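Local coordinates for protein 3-carboxy-cis,cis-muconate cycloisomerase (PDB 1RE5) that is an enzyme of the lyase (fumarase/aspartase) superfamily, whose mainly helical chains assemble here as a tetramer of four copies, at residues D[188-193]-D[211-216]; D[109-114]-D[228-233]; D[255-258]-D[263-266]. All blocks are in the same frame, centred on the assembly; numbering follows the deposited sequence.

From the N terminus, helix 106-142 comes first and supplies 109-114. The chain then runs through helix 162-187 to the loop 188-193, which meets helix 206-217 in contact 1 and closes a short loop of 17 residues. Only afterwards does 228-233, at the start of helix 231-257, return to 109-114 in contact 2, so contact 1 lies wholly within the longer excursion. The two touch, Gln191 N lying 3.1 Å from Thr112 OG1 in a probable hydrogen bond. Contact 3 follows in series at the far end of helix 231-257, where a short connection leads to strand 265-266; its centre is about 43 Å from that of contact 2.

Contact 1 (D[188-193]-D[211-216]); sequences LVLQFG and EALAEQ
Leu213 reaches from helix 206-217 into the corner made by Leu190 and Phe192, and it makes most of the side-chain contacts. Its CG sits against both branches of Leu190, 4.0 Å from Leu190 CD1 and 4.0 Å from Leu190 CD2, so the fork of one leucine straddles the branch point of the other while the two side chains cross at about a right angle. With CG opposite the backbone N (chi1 -179°), Leu213 projects from the helix toward the loop. Its CD2 then rests over one face of the Phe192 ring, 3.9 Å from the ring centroid and 15° off the normal. This is a CH-pi contact, displaced slightly toward the rim, with Phe192 CD1 the nearest ring atom at 3.8 Å from Leu213 CD2.

One residue further along the helix, at Ala214, the fit is slacker. Leu190 CD2 approaches Ala214 CB only to 4.4 Å, although Leu190 and Ala214 bring the two backbones nearest, at 6.0 Å between their CA atoms. Beyond this the helix turns to solvent: Glu211 and Glu215 are exposed and take no part, leaving the acidic side of the helix outside and Leu213 and Ala214 inside. No hydrogen bond joins the segments.

Other parts of the fold close the apolar side. Phe31, Ala34 and Ala38 of helix 21-40 pack on Leu213, and Leu202 touches Phe192. The loop itself is held by polar bonds, Leu190 O accepting from Trp226 NE1 and Gly193 N meeting Asp108 OD1 of helix 106-142. The arrangement is that of an amphipathic helix folded back on the extended connection that precedes it, here packing the short helix 206-217 beside the long helices of the lyase fold.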
loop_
_atom_site.group_PDB
_atom_site.type_symbol
_atom_site.label_atom_id
_atom_site.label_comp_id
_atom_site.label_asym_id
_atom_site.label_seq_id
_atom_site.Cartn_x
_atom_site.Cartn_y
_atom_site.Cartn_z
ATOM N N LEU D 188 21.857 -10.313 9.968
ATOM C CA LEU D 188 23.236 -9.864 10.078
ATOM C C LEU D 188 24.226 -10.724 9.305
ATOM O O LEU D 188 25.044 -11.438 9.895
ATOM C CB LEU D 188 23.635 -9.791 11.556
ATOM C CG LEU D 188 22.743 -8.878 12.408
ATOM C CD1 LEU D 188 23.262 -8.787 13.840
ATOM C CD2 LEU D 188 22.701 -7.500 11.776
ATOM N N VAL D 189 24.144 -10.651 7.980
ATOM C CA VAL D 189 25.036 -11.401 7.111
ATOM C C VAL D 189 25.822 -10.437 6.232
ATOM O O VAL D 189 25.409 -9.289 6.012
ATOM C CB VAL D 189 24.263 -12.389 6.204
ATOM C CG1 VAL D 189 23.697 -13.526 7.038
ATOM C CG2 VAL D 189 23.145 -11.654 5.443
ATOM N N LEU D 190 26.962 -10.914 5.738
ATOM C CA LEU D 190 27.825 -10.114 4.889
ATOM C C LEU D 190 27.350 -10.162 3.437
ATOM O O LEU D 190 26.746 -11.149 3.009
ATOM C CB LEU D 190 29.259 -10.646 4.959
ATOM C CG LEU D 190 30.228 -10.028 3.941
ATOM C CD1 LEU D 190 30.681 -8.659 4.442
ATOM C CD2 LEU D 190 31.409 -10.960 3.719
ATOM N N GLN D 191 27.609 -9.087 2.695
ATOM C CA GLN D 191 27.258 -9.031 1.279
ATOM C C GLN D 191 28.576 -8.873 0.536
ATOM O O GLN D 191 29.121 -7.763 0.435
ATOM C CB GLN D 191 26.374 -7.829 0.939
ATOM C CG GLN D 191 25.971 -7.820 -0.533
ATOM C CD GLN D 191 24.907 -8.860 -0.846
ATOM O OE1 GLN D 191 23.713 -8.540 -0.875
ATOM N NE2 GLN D 191 25.324 -10.106 -1.063
ATOM N N PHE D 192 29.084 -9.986 0.017
ATOM C CA PHE D 192 30.355 -9.974 -0.698
ATOM C C PHE D 192 30.256 -10.933 -1.877
ATOM O O PHE D 192 30.384 -12.150 -1.712
ATOM C CB PHE D 192 31.469 -10.409 0.264
ATOM C CG PHE D 192 32.857 -10.196 -0.266
ATOM C CD1 PHE D 192 33.261 -8.936 -0.713
ATOM C CD2 PHE D 192 33.771 -11.244 -0.287
ATOM C CE1 PHE D 192 34.567 -8.725 -1.174
ATOM C CE2 PHE D 192 35.069 -11.044 -0.742
ATOM C CZ PHE D 192 35.471 -9.778 -1.187
ATOM N N GLY D 193 30.022 -10.387 -3.062
ATOM C CA GLY D 193 29.892 -11.238 -4.221
ATOM C C GLY D 193 30.576 -10.694 -5.450
ATOM O O GLY D 193 30.751 -11.420 -6.426
ATOM N N GLU D 211 35.624 -15.153 4.418
ATOM C CA GLU D 211 35.527 -15.511 5.828
ATOM C C GLU D 211 36.261 -14.510 6.709
ATOM O O GLU D 211 35.752 -14.096 7.753
ATOM C CB GLU D 211 36.054 -16.927 6.030
ATOM C CG GLU D 211 35.452 -17.869 5.001
ATOM C CD GLU D 211 35.401 -19.308 5.453
ATOM O OE1 GLU D 211 36.464 -19.842 5.849
ATOM O OE2 GLU D 211 34.296 -19.904 5.400
ATOM N N ALA D 212 37.448 -14.102 6.276
ATOM C CA ALA D 212 38.219 -13.126 7.028
ATOM C C ALA D 212 37.396 -11.849 7.164
ATOM O O ALA D 212 37.294 -11.275 8.250
ATOM C CB ALA D 212 39.521 -12.824 6.309
ATOM N N LEU D 213 36.803 -11.414 6.052
ATOM C CA LEU D 213 35.991 -10.197 6.021
ATOM C C LEU D 213 34.787 -10.255 6.964
ATOM O O LEU D 213 34.514 -9.300 7.700
ATOM C CB LEU D 213 35.513 -9.932 4.593
ATOM C CG LEU D 213 34.658 -8.682 4.383
ATOM C CD1 LEU D 213 35.302 -7.473 5.062
ATOM C CD2 LEU D 213 34.491 -8.445 2.879
ATOM N N ALA D 214 34.074 -11.378 6.932
ATOM C CA ALA D 214 32.904 -11.568 7.778
ATOM C C ALA D 214 33.307 -11.427 9.236
ATOM O O ALA D 214 32.714 -10.646 9.989
ATOM C CB ALA D 214 32.304 -12.939 7.529
ATOM N N GLU D 215 34.326 -12.192 9.620
ATOM C CA GLU D 215 34.854 -12.191 10.977
ATOM C C GLU D 215 35.290 -10.788 11.418
ATOM O O GLU D 215 35.064 -10.377 12.559
ATOM C CB GLU D 215 36.025 -13.152 11.037
ATOM C CG GLU D 215 36.671 -13.261 12.384
ATOM C CD GLU D 215 37.911 -14.118 12.316
ATOM O OE1 GLU D 215 38.865 -13.725 11.592
ATOM O OE2 GLU D 215 37.926 -15.186 12.976
ATOM N N GLN D 216 35.916 -10.060 10.503
ATOM C CA GLN D 216 36.372 -8.698 10.769
ATOM C C GLN D 216 35.234 -7.786 11.193
ATOM O O GLN D 216 35.378 -6.973 12.107
ATOM C CB GLN D 216 37.021 -8.109 9.513
ATOM C CG GLN D 216 38.458 -8.531 9.317
ATOM C CD GLN D 216 39.369 -7.914 10.352
ATOM O OE1 GLN D 216 40.400 -8.484 10.707
ATOM N NE2 GLN D 216 38.996 -6.736 10.838
#

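Contact 2 (D[109-114]-D[228-233])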
loop_
_atom_site.group_PDB
_atom_site.type_symbol
_atom_site.label_atom_id
_atom_site.label_comp_id
_atom_site.label_asym_id
_atom_site.label_seq_id
_atom_site.Cartn_x
_atom_site.Cartn_y
_atom_site.Cartn_z
ATOM N N ALA D 109 29.620 -3.003 -0.954
ATOM C CA ALA D 109 29.887 -1.961 0.034
ATOM C C ALA D 109 28.600 -1.357 0.580
ATOM O O ALA D 109 28.463 -1.120 1.782
ATOM C CB ALA D 109 30.750 -0.873 -0.575
ATOM N N MET D 110 27.657 -1.103 -0.317
ATOM C CA MET D 110 26.375 -0.530 0.060
ATOM C C MET D 110 25.509 -1.438 0.957
ATOM O O MET D 110 25.041 -1.011 2.019
ATOM C CB MET D 110 25.615 -0.177 -1.197
ATOM C CG MET D 110 26.311 0.850 -2.032
ATOM S SD MET D 110 25.180 1.437 -3.289
ATOM C CE MET D 110 25.983 0.775 -4.757
ATOM N N ASP D 111 25.283 -2.680 0.539
ATOM C CA ASP D 111 24.472 -3.581 1.346
ATOM C C ASP D 111 25.138 -3.894 2.684
ATOM O O ASP D 111 24.479 -3.911 3.727
ATOM C CB ASP D 111 24.190 -4.895 0.601
ATOM C CG ASP D 111 23.022 -4.793 -0.376
ATOM O OD1 ASP D 111 22.366 -3.726 -0.452
ATOM O OD2 ASP D 111 22.759 -5.804 -1.070
ATOM N N THR D 112 26.438 -4.154 2.668
ATOM C CA THR D 112 27.110 -4.471 3.918
ATOM C C THR D 112 27.091 -3.265 4.834
ATOM O O THR D 112 26.866 -3.403 6.038
ATOM C CB THR D 112 28.555 -4.917 3.694
ATOM O OG1 THR D 112 28.564 -6.136 2.925
ATOM C CG2 THR D 112 29.243 -5.155 5.045
ATOM N N GLY D 113 27.312 -2.082 4.265
ATOM C CA GLY D 113 27.289 -0.870 5.063
ATOM C C GLY D 113 25.928 -0.729 5.726
ATOM O O GLY D 113 25.824 -0.361 6.903
ATOM N N LEU D 114 24.881 -1.037 4.960
ATOM C CA LEU D 114 23.492 -0.969 5.434
ATOM C C LEU D 114 23.317 -1.962 6.580
ATOM O O LEU D 114 22.801 -1.609 7.648
ATOM C CB LEU D 114 22.515 -1.341 4.300
ATOM C CG LEU D 114 21.035 -0.904 4.314
ATOM C CD1 LEU D 114 20.215 -1.963 3.581
ATOM C CD2 LEU D 114 20.503 -0.737 5.723
ATOM N N THR D 228 20.291 -9.833 -5.383
ATOM C CA THR D 228 18.906 -9.703 -5.824
ATOM C C THR D 228 17.909 -10.624 -5.094
ATOM O O THR D 228 16.808 -10.907 -5.599
ATOM C CB THR D 228 18.782 -9.888 -7.364
ATOM O OG1 THR D 228 19.192 -11.205 -7.746
ATOM C CG2 THR D 228 19.655 -8.884 -8.080
ATOM N N GLN D 229 18.312 -11.093 -3.912
ATOM C CA GLN D 229 17.455 -11.910 -3.052
ATOM C C GLN D 229 17.358 -11.035 -1.791
ATOM O O GLN D 229 18.207 -11.127 -0.891
ATOM C CB GLN D 229 18.123 -13.248 -2.727
ATOM C CG GLN D 229 18.251 -14.227 -3.906
ATOM C CD GLN D 229 16.913 -14.668 -4.491
ATOM O OE1 GLN D 229 15.869 -14.547 -3.846
ATOM N NE2 GLN D 229 16.945 -15.195 -5.713
ATOM N N ARG D 230 16.328 -10.191 -1.730
ATOM C CA ARG D 230 16.183 -9.244 -0.626
ATOM C C ARG D 230 15.260 -9.612 0.552
ATOM O O ARG D 230 14.945 -8.747 1.387
ATOM C CB ARG D 230 15.740 -7.899 -1.207
ATOM C CG ARG D 230 16.238 -7.647 -2.618
ATOM C CD ARG D 230 17.725 -7.454 -2.626
ATOM N NE ARG D 230 18.095 -6.148 -2.095
ATOM C CZ ARG D 230 19.327 -5.830 -1.702
ATOM N NH1 ARG D 230 20.303 -6.728 -1.776
ATOM N NH2 ARG D 230 19.589 -4.613 -1.245
ATOM N N ASP D 231 14.847 -10.872 0.652
ATOM C CA ASP D 231 13.950 -11.254 1.732
ATOM C C ASP D 231 14.436 -10.858 3.126
ATOM O O ASP D 231 13.630 -10.499 3.985
ATOM C CB ASP D 231 13.692 -12.749 1.697
ATOM C CG ASP D 231 14.957 -13.542 1.807
ATOM O OD1 ASP D 231 15.119 -14.301 2.791
ATOM O OD2 ASP D 231 15.799 -13.387 0.903
ATOM N N ARG D 232 15.744 -10.918 3.359
ATOM C CA ARG D 232 16.280 -10.563 4.670
ATOM C C ARG D 232 15.900 -9.142 5.087
ATOM O O ARG D 232 15.474 -8.913 6.228
ATOM C CB ARG D 232 17.807 -10.721 4.691
ATOM C CG ARG D 232 18.276 -12.170 4.741
ATOM C CD ARG D 232 19.795 -12.286 4.668
ATOM N NE ARG D 232 20.185 -13.098 3.520
ATOM C CZ ARG D 232 20.701 -14.317 3.610
ATOM N NH1 ARG D 232 20.903 -14.865 4.797
ATOM N NH2 ARG D 232 20.984 -14.998 2.516
ATOM N N LEU D 233 16.039 -8.183 4.172
ATOM C CA LEU D 233 15.710 -6.792 4.501
ATOM C C LEU D 233 14.195 -6.583 4.647
ATOM O O LEU D 233 13.730 -5.837 5.514
ATOM C CB LEU D 233 16.263 -5.848 3.424
ATOM C CG LEU D 233 17.757 -5.966 3.090
ATOM C CD1 LEU D 233 18.147 -4.917 2.043
ATOM C CD2 LEU D 233 18.577 -5.776 4.357
#
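The carboxylate of Asp111 meets the guanidinium of Arg230 at its edge, near the guanidinium plane, and not over either face. The grip is end-on and two-pronged: Arg230 NH1 donates to Asp111 OD2 at 2.7 Å, and Arg230 NH2 donates to Asp111 OD1 at 3.0 Å. Both bonds are nearly straight, and both oxygens lie almost in the guanidinium plane. The match is not perfectly flat, since the two planes are 27° apart. Each nitrogen therefore arrives on the syn side of its oxygen but tilted out of the carboxylate plane. Two bonds, one to each oxygen, restrain rotation of the carboxylate far more than one would.

Arg230 gets there by folding its chain. It bends at both chi2 (-68°) and chi3 (-74°), which brings the tip to helix 106-142 although the side chain does not leave its backbone in that direction. A second acid shares the cation, NH2 also forming a salt bridge with Glu323 OE1, so the buried positive charge is probably offset from two directions. Trp320 packs on both Asp111 and Arg230.

Beside the ion pair a small apolar touch continues the contact. Leu114 and Leu233 reach for each other tip to tip, with Leu114 CD1 3.9 Å from Leu233 CD1. Leu114, one helical turn after Asp111, and Leu233, three residues after Arg230, thus repeat the pairing of the two chains in hydrophobic form.

Arg230 holds the N-cap position of helix 231-257, and the bridge fastens the beginning of that long helix to helix 106-142. Helix 319-347 adjoins both through Trp320 and Glu323, while the next residue, Asp231, forms salt bridges with Arg175 and Arg179 of the second subunit.

Contact 3 (D[255-258]-D[263-266]); sequences SLLM and GEVF
Leu257 and Val265 pack through their branches where helix 231-257 ends and the chain turns back. Leu257 has CG beside its backbone N and is otherwise stretched out, sending CD1 to within 3.7 Å of Val265 CG2. That valine methyl also stands beside its own backbone N, the rotamer that presents it to the leucine, while the two side chains cross at a slant. The other branch meets the end of the glutamate, whose side chain it also crosses obliquely: Leu257 CD2 lies 3.6 Å from Glu264 OE2, a contact of methyl with carboxylate oxygen. Glu264 is extended beyond CG, and this straight reach takes its carboxylate to partners beyond the turn, OE2 in a salt bridge with Arg151 and OE1 in a hydrogen bond with Asn358.

Met258 takes a less regular shape. Its chi1 of -102° lies away from the usual staggered positions, and a bend at chi3 (84°) turns the methyl from the line of the chain. Its CG meets the Phe266 ring obliquely, 3.8 Å from Phe266 CD1, and its SD comes 4.0 Å from Phe266 CA. Nearer the backbone, Met258 CA makes a bent CA-H...O contact with Val265 O at 3.5 Å.

One backbone bond ties the turn: Glu264 N donates to Leu257 O at 3.0 Å, with an angle of 155° at the hydrogen. Gly263, with positive phi, swings the chain round just before it. Strand 265-266 then pairs with strand 349-350, and Met258 O accepts from Gln155 NE2 of the third subunit. The chemistry implies a division of labour: the last helical carbonyl is satisfied by the turn, apolar groups fill the angle between helix and strand, and the buried glutamate's charge is probably balanced by Arg151 alongside.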
loop_
_atom_site.group_PDB
_atom_site.type_symbol
_atom_site.label_atom_id
_atom_site.label_comp_id
_atom_site.label_asym_id
_atom_site.label_seq_id
_atom_site.Cartn_x
_atom_site.Cartn_y
_atom_site.Cartn_z
ATOM N N SER D 255 -6.014 7.480 23.161
ATOM C CA SER D 255 -6.771 8.614 22.654
ATOM C C SER D 255 -8.254 8.460 22.934
ATOM O O SER D 255 -8.934 9.446 23.213
ATOM C CB SER D 255 -6.522 8.815 21.154
ATOM O OG SER D 255 -7.207 7.850 20.388
ATOM N N LEU D 256 -8.768 7.234 22.874
ATOM C CA LEU D 256 -10.193 7.011 23.152
ATOM C C LEU D 256 -10.495 7.127 24.644
ATOM O O LEU D 256 -11.588 7.574 25.033
ATOM C CB LEU D 256 -10.641 5.641 22.642
ATOM C CG LEU D 256 -10.706 5.560 21.120
ATOM C CD1 LEU D 256 -10.757 4.123 20.699
ATOM C CD2 LEU D 256 -11.913 6.331 20.607
ATOM N N LEU D 257 -9.533 6.729 25.475
ATOM C CA LEU D 257 -9.708 6.811 26.920
ATOM C C LEU D 257 -9.549 8.253 27.393
ATOM O O LEU D 257 -10.053 8.624 28.465
ATOM C CB LEU D 257 -8.715 5.896 27.650
ATOM C CG LEU D 257 -8.926 4.392 27.447
ATOM C CD1 LEU D 257 -7.899 3.604 28.230
ATOM C CD2 LEU D 257 -10.321 4.017 27.902
ATOM N N MET D 258 -8.852 9.063 26.595
ATOM C CA MET D 258 -8.669 10.473 26.933
ATOM C C MET D 258 -9.834 11.340 26.437
ATOM O O MET D 258 -9.858 12.543 26.698
ATOM C CB MET D 258 -7.380 11.009 26.345
ATOM C CG MET D 258 -6.270 11.120 27.329
ATOM S SD MET D 258 -4.824 11.891 26.594
ATOM C CE MET D 258 -5.215 13.573 26.783
ATOM N N GLY D 263 -12.623 10.117 29.770
ATOM C CA GLY D 263 -11.706 10.617 30.783
ATOM C C GLY D 263 -11.248 9.607 31.800
ATOM O O GLY D 263 -11.298 9.857 32.992
ATOM N N GLU D 264 -10.785 8.461 31.334
ATOM C CA GLU D 264 -10.346 7.422 32.244
ATOM C C GLU D 264 -8.831 7.309 32.366
ATOM O O GLU D 264 -8.311 7.036 33.449
ATOM C CB GLU D 264 -10.939 6.087 31.808
ATOM C CG GLU D 264 -12.437 6.074 31.886
ATOM C CD GLU D 264 -13.020 4.749 31.481
ATOM O OE1 GLU D 264 -14.238 4.543 31.687
ATOM O OE2 GLU D 264 -12.260 3.913 30.951
ATOM N N VAL D 265 -8.118 7.508 31.265
ATOM C CA VAL D 265 -6.668 7.415 31.285
ATOM C C VAL D 265 -6.158 8.625 30.543
ATOM O O VAL D 265 -6.797 9.081 29.604
ATOM C CB VAL D 265 -6.178 6.116 30.585
ATOM C CG1 VAL D 265 -4.686 6.169 30.351
ATOM C CG2 VAL D 265 -6.502 4.910 31.453
ATOM N N PHE D 266 -5.016 9.156 30.961
ATOM C CA PHE D 266 -4.469 10.340 30.312
ATOM C C PHE D 266 -2.970 10.250 30.098
ATOM O O PHE D 266 -2.255 9.604 30.875
ATOM C CB PHE D 266 -4.717 11.582 31.169
ATOM C CG PHE D 266 -6.152 11.847 31.465
ATOM C CD1 PHE D 266 -6.880 12.738 30.688
ATOM C CD2 PHE D 266 -6.780 11.213 32.534
ATOM C CE1 PHE D 266 -8.207 12.997 30.965
ATOM C CE2 PHE D 266 -8.113 11.465 32.819
ATOM C CZ PHE D 266 -8.826 12.363 32.029
#